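Long-range contacts in KLLA0E08119p (Kluyveromyces lactis, PDB 3VA7), which probably catalyses the ATP-dependent carboxylation of urea to urea-1-carboxylate (allophanate) with a biotin cofactor, this chain being the urea carboxylase part of a longer protein: residues Arg235-Gln240 with Ile252-Cys257; Val266-Pro271 with Gln323-Ile328; Thr301-Tyr306 with Glu317-Leu322. All coordinates share one frame; numbering follows the deposited sequence.

How the interactions relate
From the N terminus, the chain first folds back in interaction 1, where residues 235-240 and 252-257 form a beta hairpin. Strand 264-270 follows in the same sheet; on it begins the long loop that interaction 2 closes, 266-271 meeting 323-328. Nested within that loop is interaction 3, the hairpin of 301-306 with 317-322. Its first strand returns to lie beside 235-240, with I239 N bonded to V302 O and V237 O to F304 N. The antiparallel sheet therefore joins all three. Across interactions 1 and 2, T270 OG1 probably bonds E254 O; across 2 and 3, Q323 OE1 probably bonds T301 OG1. All lie in the biotin carboxylase part of the chain.

Interaction 1. Residues Arg235-Gln240 with Ile252-Cys257; sequences RHVEIQ and IGERDC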
ATOM      1  N   ARG A 235      13.845 -27.559  32.627  1.00 56.25           N
ATOM      2  CA  ARG A 235      12.802 -27.710  31.607  1.00 53.77           C
ATOM      3  C   ARG A 235      11.389 -27.396  32.139  1.00 53.63           C
ATOM      4  O   ARG A 235      11.188 -27.230  33.349  1.00 53.88           O
ATOM      5  CB  ARG A 235      12.897 -29.083  30.951  1.00 52.47           C
ATOM      6  CG  ARG A 235      14.109 -29.164  30.048  1.00 48.00           C
ATOM      7  CD  ARG A 235      14.352 -30.554  29.574  1.00 44.03           C
ATOM      8  NE  ARG A 235      13.190 -31.097  28.878  1.00 42.53           N
ATOM      9  CZ  ARG A 235      13.065 -32.374  28.505  1.00 44.00           C
ATOM     10  NH1 ARG A 235      14.033 -33.248  28.761  1.00 43.88           N
ATOM     11  NH2 ARG A 235      11.970 -32.794  27.874  1.00 44.33           N
ATOM     12  N   HIS A 236      10.425 -27.263  31.228  1.00 52.45           N
ATOM     13  CA  HIS A 236       9.026 -26.977  31.594  1.00 50.93           C
ATOM     14  C   HIS A 236       8.161 -28.071  30.961  1.00 49.40           C
ATOM     15  O   HIS A 236       7.921 -28.057  29.740  1.00 49.76           O
ATOM     16  CB  HIS A 236       8.671 -25.587  31.095  1.00 51.15           C
ATOM     17  CG  HIS A 236       7.255 -25.170  31.323  1.00 53.95           C
ATOM     18  ND1 HIS A 236       6.932 -24.028  32.034  1.00 57.65           N
ATOM     19  CD2 HIS A 236       6.079 -25.675  30.863  1.00 55.23           C
ATOM     20  CE1 HIS A 236       5.616 -23.871  32.033  1.00 57.60           C
ATOM     21  NE2 HIS A 236       5.075 -24.856  31.328  1.00 56.85           N
ATOM     22  N   VAL A 237       7.752 -29.059  31.761  1.00 46.28           N
ATOM     23  CA  VAL A 237       6.959 -30.143  31.226  1.00 43.81           C
ATOM     24  C   VAL A 237       5.615 -30.000  31.877  1.00 43.09           C
ATOM     25  O   VAL A 237       5.532 -29.886  33.099  1.00 44.22           O
ATOM     26  CB  VAL A 237       7.546 -31.501  31.512  1.00 43.39           C
ATOM     27  CG1 VAL A 237       6.717 -32.565  30.842  1.00 42.35           C
ATOM     28  CG2 VAL A 237       8.989 -31.581  31.011  1.00 44.10           C
ATOM     29  N   GLU A 238       4.552 -29.939  31.086  1.00 40.75           N
ATOM     30  CA  GLU A 238       3.256 -29.753  31.674  1.00 39.07           C
ATOM     31  C   GLU A 238       2.362 -30.900  31.253  1.00 38.53           C
ATOM     32  O   GLU A 238       2.595 -31.552  30.209  1.00 38.59           O
ATOM     33  CB  GLU A 238       2.697 -28.388  31.295  1.00 39.36           C
ATOM     34  CG  GLU A 238       2.360 -28.236  29.792  1.00 40.19           C
ATOM     35  CD  GLU A 238       2.127 -26.797  29.373  1.00 41.45           C
ATOM     36  OE1 GLU A 238       2.447 -25.843  30.137  1.00 41.92           O
ATOM     37  OE2 GLU A 238       1.618 -26.622  28.250  1.00 42.54           O
ATOM     38  N   ILE A 239       1.351 -31.166  32.072  1.00 37.23           N
ATOM     39  CA  ILE A 239       0.407 -32.211  31.773  1.00 36.48           C
ATOM     40  C   ILE A 239      -0.933 -31.592  31.472  1.00 36.55           C
ATOM     41  O   ILE A 239      -1.424 -30.758  32.211  1.00 37.34           O
ATOM     42  CB  ILE A 239       0.288 -33.234  32.922  1.00 36.49           C
ATOM     43  CG1 ILE A 239       1.614 -33.966  33.160  1.00 34.43           C
ATOM     44  CG2 ILE A 239      -0.835 -34.290  32.612  1.00 36.93           C
ATOM     45  CD1 ILE A 239       1.764 -35.207  32.281  1.00 34.59           C
ATOM     46  N   GLN A 240      -1.521 -31.987  30.364  1.00 36.45           N
ATOM     47  CA  GLN A 240      -2.866 -31.544  30.035  1.00 36.33           C
ATOM     48  C   GLN A 240      -3.826 -32.516  30.670  1.00 36.62           C
ATOM     49  O   GLN A 240      -3.783 -33.726  30.381  1.00 36.75           O
ATOM     50  CB  GLN A 240      -3.077 -31.560  28.524  1.00 36.12           C
ATOM     51  CG  GLN A 240      -4.502 -31.383  28.109  1.00 35.70           C
ATOM     52  CD  GLN A 240      -4.965 -29.953  28.275  1.00 36.41           C
ATOM     53  OE1 GLN A 240      -4.434 -29.031  27.645  1.00 36.15           O
ATOM     54  NE2 GLN A 240      -5.926 -29.753  29.150  1.00 33.21           N
ATOM     55  N   ILE A 252      -4.075 -36.344  29.680  1.00 36.92           N
ATOM     56  CA  ILE A 252      -4.276 -36.520  28.256  1.00 36.67           C
ATOM     57  C   ILE A 252      -2.917 -36.629  27.563  1.00 36.40           C
ATOM     58  O   ILE A 252      -2.805 -37.349  26.573  1.00 36.53           O
ATOM     59  CB  ILE A 252      -5.247 -35.424  27.707  1.00 37.59           C
ATOM     60  CG1 ILE A 252      -6.621 -35.631  28.384  1.00 38.70           C
ATOM     61  CG2 ILE A 252      -5.337 -35.434  26.195  1.00 35.19           C
ATOM     62  CD1 ILE A 252      -7.868 -35.336  27.538  1.00 43.08           C
ATOM     63  N   GLY A 253      -1.885 -36.011  28.153  1.00 35.49           N
ATOM     64  CA  GLY A 253      -0.528 -36.067  27.647  1.00 35.13           C
ATOM     65  C   GLY A 253       0.326 -34.956  28.246  1.00 36.37           C
ATOM     66  O   GLY A 253      -0.157 -34.135  29.060  1.00 35.66           O
ATOM     67  N   GLU A 254       1.603 -34.918  27.867  1.00 36.95           N
ATOM     68  CA  GLU A 254       2.497 -33.881  28.361  1.00 38.77           C
ATOM     69  C   GLU A 254       3.113 -33.106  27.215  1.00 38.83           C
ATOM     70  O   GLU A 254       3.279 -33.618  26.091  1.00 38.53           O
ATOM     71  CB  GLU A 254       3.618 -34.458  29.249  1.00 39.91           C
ATOM     72  CG  GLU A 254       4.853 -34.926  28.496  1.00 42.23           C
ATOM     73  CD  GLU A 254       4.600 -36.189  27.690  1.00 49.03           C
ATOM     74  OE1 GLU A 254       3.464 -36.749  27.732  1.00 51.01           O
ATOM     75  OE2 GLU A 254       5.555 -36.639  27.020  1.00 52.26           O
ATOM     76  N   ARG A 255       3.463 -31.870  27.519  1.00 37.81           N
ATOM     77  CA  ARG A 255       4.011 -30.993  26.528  1.00 37.03           C
ATOM     78  C   ARG A 255       5.216 -30.404  27.186  1.00 37.69           C
ATOM     79  O   ARG A 255       5.212 -30.152  28.389  1.00 37.07           O
ATOM     80  CB  ARG A 255       3.020 -29.879  26.161  1.00 35.66           C
ATOM     81  CG  ARG A 255       1.714 -30.401  25.626  1.00 35.07           C
ATOM     82  CD  ARG A 255       0.724 -29.302  25.255  1.00 34.91           C
ATOM     83  NE  ARG A 255       0.168 -28.574  26.390  1.00 31.65           N
ATOM     84  CZ  ARG A 255      -1.107 -28.629  26.776  1.00 35.25           C
ATOM     85  NH1 ARG A 255      -2.007 -29.379  26.116  1.00 34.63           N
ATOM     86  NH2 ARG A 255      -1.501 -27.909  27.828  1.00 34.48           N
ATOM     87  N   ASP A 256       6.249 -30.184  26.379  1.00 38.88           N
ATOM     88  CA  ASP A 256       7.405 -29.429  26.774  1.00 39.64           C
ATOM     89  C   ASP A 256       7.296 -27.985  26.240  1.00 39.99           C
ATOM     90  O   ASP A 256       7.062 -27.758  25.061  1.00 39.82           O
ATOM     91  CB  ASP A 256       8.601 -30.135  26.208  1.00 40.46           C
ATOM     92  CG  ASP A 256       9.871 -29.551  26.656  1.00 43.77           C
ATOM     93  OD1 ASP A 256      10.152 -28.346  26.393  1.00 45.89           O
ATOM     94  OD2 ASP A 256      10.610 -30.329  27.274  1.00 50.36           O
ATOM     95  N   CYS A 257       7.495 -27.014  27.126  1.00 40.47           N
ATOM     96  CA  CYS A 257       7.292 -25.617  26.837  1.00 40.50           C
ATOM     97  C   CYS A 257       8.494 -24.849  27.310  1.00 40.64           C
ATOM     98  O   CYS A 257       8.420 -23.672  27.687  1.00 40.95           O
ATOM     99  CB  CYS A 257       6.016 -25.124  27.520  1.00 40.94           C
ATOM    100  SG  CYS A 257       4.474 -25.978  26.957  1.00 44.40           S
TER
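R255 lies across the side chains of E238 and Q240 and meets both at the edge of its guanidinium. R255 NE donates to the anti lone pair of E238 OE2 (3.1 Å, N-H...O 165°), with the carboxylate plane turned 86° from the guanidinium. At the other end Q240 OE1 takes two bonds, from R255 NH1 in the carbonyl plane (2.9 Å) and from R255 NH2 above it (3.1 Å). T329 is a further partner of NH1, so bonds at several edges fix the group's rotation. With an alanine in place of R255, E238 OE2 would probably lose its salt-bridge mate and Q240 OE1 both these donors. E238 OE1 accepts H236 NE2 at 3.0 Å, in the plane of the imidazole.

At the hairpin's other end R235 binds D256 side-on, NE and NH2 (2.9 Å) sharing OD2. D256 CG is anti to the backbone N (chi1 -174°), which carries OD2 to that edge; P273 and S258 also hold the pair. On the face shared with D256, away from R255, I239 CD1 packs on E254 CB (3.6 Å), whose carboxylate runs on to R280. E238 and R255 are an antiparallel hydrogen-bonded pair within a beta hairpin of the ATP-grasp domain of biotin carboxylases.

Interaction 2. Residues Val266-Pro271 with Gln323-Ile328; sequences VIEETP and QVEHPI
Q323 O is gripped twice by H326, by the backbone N at 3.0 Å and by the ring ND1 at 2.9 Å, and so closes the type I turn that sets E325 against E268 and, beyond it, I328 against T270. No hydrogen bond crosses between the two segments; the evidence for their fit is in carbon contacts. E325 CB sits directly over one face of the E268 carboxylate, 3.6 Å from its CD, and the two carboxylates are stacked with planes only 7° apart. Their nearest oxygens, E268 OE2 and E325 OE1, stay 4.3 Å apart, and R367 bridges them, NE to the first and NH2 to the second. K265 takes the other oxygen of E325. This junction belongs to the ATP-grasp domain of the biotin carboxylase part: a sheet strand meets the loop that leads into helix 326-333. A glycerol, probably from the crystallisation liquor, bonds E325 OE1 and V324 N and may mark a pocket there. At the apolar end I328 CG1 stands between the backbone N and the carbonyl carbon (chi1 60°) and the chain then extends (chi2 171°), which lays CD1 along the strand backbone, 3.6 Å from T270 N and 3.7 Å from T270 CB. T270 CG2 reaches back to I328 O, also at 3.6 Å, while its OG1, anti to the backbone N, probably bonds E254 O.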
ATOM      1  N   VAL A 266       7.385 -19.550  23.029  1.00 43.47           N
ATOM      2  CA  VAL A 266       7.412 -19.316  21.569  1.00 42.43           C
ATOM      3  C   VAL A 266       7.297 -20.600  20.781  1.00 42.06           C
ATOM      4  O   VAL A 266       6.622 -20.611  19.745  1.00 42.64           O
ATOM      5  CB  VAL A 266       8.604 -18.425  21.008  1.00 42.50           C
ATOM      6  CG1 VAL A 266       9.236 -17.553  22.066  1.00 43.39           C
ATOM      7  CG2 VAL A 266       9.662 -19.245  20.393  1.00 41.92           C
ATOM      8  N   ILE A 267       7.929 -21.676  21.268  1.00 40.80           N
ATOM      9  CA  ILE A 267       7.751 -22.998  20.665  1.00 39.55           C
ATOM     10  C   ILE A 267       7.452 -24.080  21.694  1.00 39.57           C
ATOM     11  O   ILE A 267       8.121 -24.181  22.739  1.00 39.62           O
ATOM     12  CB  ILE A 267       8.976 -23.431  19.776  1.00 40.29           C
ATOM     13  CG1 ILE A 267       8.906 -22.769  18.408  1.00 40.86           C
ATOM     14  CG2 ILE A 267       9.080 -24.950  19.565  1.00 36.97           C
ATOM     15  CD1 ILE A 267       9.997 -21.770  18.202  1.00 42.11           C
ATOM     16  N   GLU A 268       6.459 -24.917  21.373  1.00 38.94           N
ATOM     17  CA  GLU A 268       6.110 -26.045  22.230  1.00 38.01           C
ATOM     18  C   GLU A 268       6.057 -27.331  21.438  1.00 38.04           C
ATOM     19  O   GLU A 268       5.876 -27.309  20.229  1.00 38.07           O
ATOM     20  CB  GLU A 268       4.786 -25.789  22.953  1.00 37.54           C
ATOM     21  CG  GLU A 268       4.611 -24.357  23.471  1.00 36.00           C
ATOM     22  CD  GLU A 268       3.883 -23.415  22.482  1.00 36.93           C
ATOM     23  OE1 GLU A 268       3.493 -23.824  21.362  1.00 36.74           O
ATOM     24  OE2 GLU A 268       3.679 -22.237  22.838  1.00 40.31           O
ATOM     25  N   GLU A 269       6.210 -28.449  22.136  1.00 38.51           N
ATOM     26  CA  GLU A 269       6.223 -29.780  21.521  1.00 38.95           C
ATOM     27  C   GLU A 269       5.683 -30.925  22.430  1.00 39.23           C
ATOM     28  O   GLU A 269       5.662 -30.836  23.663  1.00 38.43           O
ATOM     29  CB  GLU A 269       7.651 -30.139  21.078  1.00 38.80           C
ATOM     30  CG  GLU A 269       8.606 -30.487  22.231  1.00 36.95           C
ATOM     31  CD  GLU A 269       9.980 -30.921  21.701  1.00 36.97           C
ATOM     32  OE1 GLU A 269      11.045 -30.307  22.107  1.00 30.91           O
ATOM     33  OE2 GLU A 269       9.961 -31.877  20.870  1.00 31.32           O
ATOM     34  N   THR A 270       5.301 -32.012  21.777  1.00 39.43           N
ATOM     35  CA  THR A 270       4.795 -33.191  22.415  1.00 40.18           C
ATOM     36  C   THR A 270       5.154 -34.373  21.507  1.00 41.11           C
ATOM     37  O   THR A 270       5.173 -34.235  20.265  1.00 40.45           O
ATOM     38  CB  THR A 270       3.245 -33.073  22.698  1.00 39.54           C
ATOM     39  OG1 THR A 270       2.867 -33.971  23.741  1.00 40.08           O
ATOM     40  CG2 THR A 270       2.389 -33.387  21.482  1.00 40.79           C
ATOM     41  N   PRO A 271       5.503 -35.523  22.112  1.00 42.47           N
ATOM     42  CA  PRO A 271       5.769 -35.762  23.554  1.00 43.13           C
ATOM     43  C   PRO A 271       6.957 -34.977  23.998  1.00 43.65           C
ATOM     44  O   PRO A 271       7.706 -34.515  23.175  1.00 43.95           O
ATOM     45  CB  PRO A 271       6.129 -37.256  23.624  1.00 42.98           C
ATOM     46  CG  PRO A 271       5.466 -37.888  22.412  1.00 43.29           C
ATOM     47  CD  PRO A 271       5.454 -36.778  21.333  1.00 42.85           C
ATOM     48  N   GLN A 323      -5.175 -23.937  27.457  1.00 28.26           N
ATOM     49  CA  GLN A 323      -3.937 -23.196  27.173  1.00 28.05           C
ATOM     50  C   GLN A 323      -3.666 -22.988  25.679  1.00 27.31           C
ATOM     51  O   GLN A 323      -4.095 -23.834  24.837  1.00 26.97           O
ATOM     52  CB  GLN A 323      -2.741 -23.933  27.765  1.00 28.51           C
ATOM     53  CG  GLN A 323      -2.503 -23.744  29.249  1.00 28.85           C
ATOM     54  CD  GLN A 323      -1.312 -24.556  29.669  1.00 30.08           C
ATOM     55  OE1 GLN A 323      -1.324 -25.759  29.511  1.00 36.19           O
ATOM     56  NE2 GLN A 323      -0.269 -23.920  30.136  1.00 28.45           N
ATOM     57  N   VAL A 324      -2.958 -21.887  25.357  1.00 26.33           N
ATOM     58  CA  VAL A 324      -2.570 -21.570  23.988  1.00 26.74           C
ATOM     59  C   VAL A 324      -1.998 -22.794  23.222  1.00 27.86           C
ATOM     60  O   VAL A 324      -2.486 -23.125  22.153  1.00 28.48           O
ATOM     61  CB  VAL A 324      -1.622 -20.330  23.876  1.00 28.33           C
ATOM     62  CG1 VAL A 324      -1.283 -20.034  22.367  1.00 26.77           C
ATOM     63  CG2 VAL A 324      -2.211 -19.033  24.585  1.00 24.32           C
ATOM     64  N   GLU A 325      -1.060 -23.530  23.815  1.00 28.00           N
ATOM     65  CA  GLU A 325      -0.433 -24.694  23.145  1.00 28.65           C
ATOM     66  C   GLU A 325      -1.255 -25.953  23.005  1.00 29.01           C
ATOM     67  O   GLU A 325      -0.702 -26.978  22.546  1.00 30.43           O
ATOM     68  CB  GLU A 325       0.921 -25.090  23.783  1.00 27.66           C
ATOM     69  CG  GLU A 325       0.865 -25.367  25.254  1.00 29.20           C
ATOM     70  CD  GLU A 325       1.074 -24.122  26.134  1.00 33.79           C
ATOM     71  OE1 GLU A 325       0.671 -23.008  25.741  1.00 33.13           O
ATOM     72  OE2 GLU A 325       1.670 -24.257  27.232  1.00 36.58           O
ATOM     73  N   HIS A 326      -2.522 -25.921  23.418  1.00 28.34           N
ATOM     74  CA  HIS A 326      -3.361 -27.136  23.429  1.00 27.63           C
ATOM     75  C   HIS A 326      -3.428 -27.871  22.083  1.00 27.40           C
ATOM     76  O   HIS A 326      -3.660 -29.094  22.059  1.00 28.32           O
ATOM     77  CB  HIS A 326      -4.805 -26.843  23.923  1.00 27.36           C
ATOM     78  CG  HIS A 326      -5.683 -26.218  22.876  1.00 25.72           C
ATOM     79  ND1 HIS A 326      -5.637 -24.871  22.578  1.00 25.61           N
ATOM     80  CD2 HIS A 326      -6.606 -26.756  22.041  1.00 25.64           C
ATOM     81  CE1 HIS A 326      -6.491 -24.608  21.598  1.00 26.30           C
ATOM     82  NE2 HIS A 326      -7.091 -25.733  21.252  1.00 27.17           N
ATOM     83  N   PRO A 327      -3.269 -27.158  20.960  1.00 27.31           N
ATOM     84  CA  PRO A 327      -3.377 -27.933  19.698  1.00 27.89           C
ATOM     85  C   PRO A 327      -2.349 -29.022  19.468  1.00 28.22           C
ATOM     86  O   PRO A 327      -2.660 -29.972  18.768  1.00 29.05           O
ATOM     87  CB  PRO A 327      -3.237 -26.876  18.608  1.00 28.86           C
ATOM     88  CG  PRO A 327      -3.664 -25.527  19.273  1.00 26.51           C
ATOM     89  CD  PRO A 327      -3.191 -25.700  20.715  1.00 27.69           C
ATOM     90  N   ILE A 328      -1.166 -28.974  20.065  1.00 28.63           N
ATOM     91  CA  ILE A 328      -0.235 -30.083  19.770  1.00 29.77           C
ATOM     92  C   ILE A 328      -0.737 -31.416  20.343  1.00 31.42           C
ATOM     93  O   ILE A 328      -0.660 -32.496  19.686  1.00 32.05           O
ATOM     94  CB  ILE A 328       1.225 -29.792  20.146  1.00 29.39           C
ATOM     95  CG1 ILE A 328       1.385 -29.509  21.632  1.00 30.00           C
ATOM     96  CG2 ILE A 328       1.750 -28.623  19.331  1.00 29.13           C
ATOM     97  CD1 ILE A 328       2.802 -29.428  22.049  1.00 29.93           C
TER

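Interaction 3. Residues Thr301-Tyr306 with Glu317-Leu322; sequences TVEFIY and EVNARL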
ATOM      1  N   THR A 301      -4.179 -27.469  33.278  1.00 36.49           N
ATOM      2  CA  THR A 301      -2.813 -27.909  33.091  1.00 37.76           C
ATOM      3  C   THR A 301      -1.987 -27.830  34.350  1.00 39.09           C
ATOM      4  O   THR A 301      -1.967 -26.808  35.075  1.00 38.79           O
ATOM      5  CB  THR A 301      -2.093 -27.078  31.992  1.00 38.54           C
ATOM      6  OG1 THR A 301      -2.854 -27.156  30.764  1.00 36.63           O
ATOM      7  CG2 THR A 301      -0.633 -27.569  31.782  1.00 35.26           C
ATOM      8  N   VAL A 302      -1.275 -28.923  34.583  1.00 39.97           N
ATOM      9  CA  VAL A 302      -0.401 -28.985  35.695  1.00 41.10           C
ATOM     10  C   VAL A 302       0.986 -28.819  35.145  1.00 42.34           C
ATOM     11  O   VAL A 302       1.475 -29.699  34.451  1.00 42.13           O
ATOM     12  CB  VAL A 302      -0.524 -30.327  36.420  1.00 41.49           C
ATOM     13  CG1 VAL A 302       0.270 -30.266  37.716  1.00 40.82           C
ATOM     14  CG2 VAL A 302      -2.008 -30.673  36.707  1.00 40.13           C
ATOM     15  N   GLU A 303       1.602 -27.686  35.443  1.00 43.91           N
ATOM     16  CA  GLU A 303       2.976 -27.449  35.044  1.00 46.70           C
ATOM     17  C   GLU A 303       3.977 -27.959  36.097  1.00 48.40           C
ATOM     18  O   GLU A 303       3.797 -27.783  37.316  1.00 48.73           O
ATOM     19  CB  GLU A 303       3.238 -25.952  34.782  1.00 47.14           C
ATOM     20  CG  GLU A 303       2.118 -25.197  34.083  1.00 46.12           C
ATOM     21  CD  GLU A 303       2.582 -23.905  33.435  1.00 46.97           C
ATOM     22  OE1 GLU A 303       3.353 -23.145  34.072  1.00 50.63           O
ATOM     23  OE2 GLU A 303       2.179 -23.639  32.273  1.00 47.46           O
ATOM     24  N   PHE A 304       5.041 -28.567  35.598  1.00 50.10           N
ATOM     25  CA  PHE A 304       6.167 -28.991  36.406  1.00 51.87           C
ATOM     26  C   PHE A 304       7.500 -28.423  35.865  1.00 53.89           C
ATOM     27  O   PHE A 304       7.644 -28.168  34.670  1.00 53.77           O
ATOM     28  CB  PHE A 304       6.280 -30.498  36.348  1.00 51.40           C
ATOM     29  CG  PHE A 304       5.052 -31.223  36.753  1.00 51.26           C
ATOM     30  CD1 PHE A 304       4.683 -31.310  38.113  1.00 51.68           C
ATOM     31  CD2 PHE A 304       4.290 -31.887  35.797  1.00 49.98           C
ATOM     32  CE1 PHE A 304       3.557 -32.031  38.507  1.00 49.35           C
ATOM     33  CE2 PHE A 304       3.146 -32.608  36.170  1.00 49.50           C
ATOM     34  CZ  PHE A 304       2.779 -32.684  37.527  1.00 50.33           C
ATOM     35  N   ILE A 305       8.458 -28.235  36.770  1.00 56.74           N
ATOM     36  CA  ILE A 305       9.872 -28.060  36.462  1.00 58.79           C
ATOM     37  C   ILE A 305      10.470 -29.454  36.355  1.00 60.45           C
ATOM     38  O   ILE A 305      10.068 -30.358  37.111  1.00 60.62           O
ATOM     39  CB  ILE A 305      10.537 -27.316  37.605  1.00 58.85           C
ATOM     40  CG1 ILE A 305       9.651 -26.108  37.982  1.00 59.80           C
ATOM     41  CG2 ILE A 305      11.967 -26.921  37.229  1.00 59.77           C
ATOM     42  CD1 ILE A 305      10.243 -25.075  38.961  1.00 59.26           C
ATOM     43  N   TYR A 306      11.398 -29.647  35.418  1.00 62.05           N
ATOM     44  CA  TYR A 306      12.023 -30.965  35.213  1.00 64.27           C
ATOM     45  C   TYR A 306      13.560 -30.900  35.097  1.00 66.48           C
ATOM     46  O   TYR A 306      14.101 -30.215  34.209  1.00 66.94           O
ATOM     47  CB  TYR A 306      11.435 -31.659  33.980  1.00 63.81           C
ATOM     48  CG  TYR A 306      11.977 -33.047  33.653  1.00 62.89           C
ATOM     49  CD1 TYR A 306      11.960 -34.063  34.605  1.00 63.77           C
ATOM     50  CD2 TYR A 306      12.451 -33.360  32.372  1.00 61.78           C
ATOM     51  CE1 TYR A 306      12.432 -35.361  34.312  1.00 64.42           C
ATOM     52  CE2 TYR A 306      12.931 -34.659  32.060  1.00 62.12           C
ATOM     53  CZ  TYR A 306      12.920 -35.655  33.047  1.00 63.61           C
ATOM     54  OH  TYR A 306      13.366 -36.949  32.803  1.00 62.17           O
ATOM     55  N   GLU A 317       2.725 -25.015  39.013  1.00 53.71           N
ATOM     56  CA  GLU A 317       1.380 -24.355  39.096  1.00 51.86           C
ATOM     57  C   GLU A 317       0.341 -25.095  38.282  1.00 49.89           C
ATOM     58  O   GLU A 317       0.681 -25.887  37.405  1.00 50.01           O
ATOM     59  CB  GLU A 317       1.396 -22.877  38.652  1.00 51.81           C
ATOM     60  CG  GLU A 317       1.853 -22.650  37.221  1.00 54.40           C
ATOM     61  CD  GLU A 317       1.964 -21.170  36.783  1.00 57.99           C
ATOM     62  OE1 GLU A 317       2.918 -20.869  36.002  1.00 59.14           O
ATOM     63  OE2 GLU A 317       1.105 -20.336  37.180  1.00 55.77           O
ATOM     64  N   VAL A 318      -0.923 -24.848  38.586  1.00 47.65           N
ATOM     65  CA  VAL A 318      -2.000 -25.299  37.727  1.00 45.57           C
ATOM     66  C   VAL A 318      -2.562 -24.089  37.000  1.00 44.84           C
ATOM     67  O   VAL A 318      -2.844 -23.084  37.637  1.00 44.35           O
ATOM     68  CB  VAL A 318      -3.119 -25.999  38.502  1.00 45.39           C
ATOM     69  CG1 VAL A 318      -4.190 -26.515  37.536  1.00 44.51           C
ATOM     70  CG2 VAL A 318      -2.554 -27.165  39.269  1.00 44.10           C
ATOM     71  N   ASN A 319      -2.669 -24.164  35.669  1.00 43.54           N
ATOM     72  CA  ASN A 319      -3.480 -23.204  34.917  1.00 42.54           C
ATOM     73  C   ASN A 319      -4.899 -23.736  34.846  1.00 41.03           C
ATOM     74  O   ASN A 319      -5.142 -24.830  34.320  1.00 40.90           O
ATOM     75  CB  ASN A 319      -2.939 -22.937  33.508  1.00 42.98           C
ATOM     76  CG  ASN A 319      -1.457 -22.635  33.501  1.00 47.43           C
ATOM     77  OD1 ASN A 319      -0.729 -23.218  32.718  1.00 53.74           O
ATOM     78  ND2 ASN A 319      -0.994 -21.735  34.386  1.00 49.80           N
ATOM     79  N   ALA A 320      -5.830 -22.952  35.381  1.00 38.84           N
ATOM     80  CA  ALA A 320      -7.197 -23.395  35.584  1.00 36.90           C
ATOM     81  C   ALA A 320      -8.045 -23.034  34.357  1.00 35.77           C
ATOM     82  O   ALA A 320      -9.066 -22.351  34.461  1.00 35.68           O
ATOM     83  CB  ALA A 320      -7.762 -22.762  36.874  1.00 36.13           C
ATOM     84  N   ARG A 321      -7.608 -23.510  33.189  1.00 34.21           N
ATOM     85  CA  ARG A 321      -8.157 -23.084  31.918  1.00 31.85           C
ATOM     86  C   ARG A 321      -7.549 -23.866  30.814  1.00 30.39           C
ATOM     87  O   ARG A 321      -6.585 -24.556  31.024  1.00 30.77           O
ATOM     88  CB  ARG A 321      -7.807 -21.625  31.690  1.00 33.04           C
ATOM     89  CG  ARG A 321      -6.312 -21.291  31.816  1.00 34.81           C
ATOM     90  CD  ARG A 321      -6.095 -19.811  31.391  1.00 39.11           C
ATOM     91  NE  ARG A 321      -4.725 -19.333  31.621  1.00 41.55           N
ATOM     92  CZ  ARG A 321      -3.681 -19.693  30.875  1.00 43.20           C
ATOM     93  NH1 ARG A 321      -3.835 -20.570  29.868  1.00 41.68           N
ATOM     94  NH2 ARG A 321      -2.475 -19.193  31.137  1.00 44.73           N
ATOM     95  N   LEU A 322      -8.073 -23.730  29.612  1.00 29.19           N
ATOM     96  CA  LEU A 322      -7.381 -24.248  28.446  1.00 28.69           C
ATOM     97  C   LEU A 322      -6.132 -23.401  28.186  1.00 28.59           C
ATOM     98  O   LEU A 322      -6.035 -22.266  28.636  1.00 29.04           O
ATOM     99  CB  LEU A 322      -8.306 -24.212  27.234  1.00 28.28           C
ATOM    100  CG  LEU A 322      -7.880 -24.954  25.969  1.00 28.02           C
ATOM    101  CD1 LEU A 322      -7.941 -26.484  26.085  1.00 20.39           C
ATOM    102  CD2 LEU A 322      -8.729 -24.478  24.806  1.00 27.29           C
TER
HETATM  103  O   HOH W   1      -5.588 -26.665  29.933  1.00 39.60           O
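T301 and N319 form the tightly bonded end, farther from the hairpin turn, each backbone N bonded to the other's carbonyl: T301 N to N319 O at 3.0 Å and N319 N to T301 O at 2.8 Å. Both donors lie in the plane of the carbonyl they meet. V318 CG1 approaches T301 O at 3.3 Å; with CG1 anti to the backbone N (chi1 -177°), the methyl lies beside the strand partner's carbonyl. V302 and V318 face the same way as a non-hydrogen-bonded pair, their CG2 methyls 4.4 Å apart.

The other end is looser. E303 N still meets E317 O almost head-on at 2.8 Å, but the return bond, E317 N to E303 O, is weak at 3.4 Å, and E317 is exposed to solvent. The side chains of E303 and E317 run side by side with carboxylate planes 87° apart, bringing OE1 of each close to its counterpart; the exact separation is doubtful at this resolution. ATP-grasp enzymes gather acidic residues around magnesium-nucleotide, and this cluster, modelled without metal, is consistent with such a site.

Beyond the strand, a water donates to T301 OG1 (2.9 Å) and to R321 O (2.6 Å), linking the strand to the chain where it leaves the sheet; Q323 OE1 is probably a second partner of that hydroxyl. The R321 guanidinium lies over N319 CB and pairs with E116. Strand 235-244 flanks 301-306 on the edge opposite 317-319, while helix 277-293 covers the sheet face bearing V302 and F304.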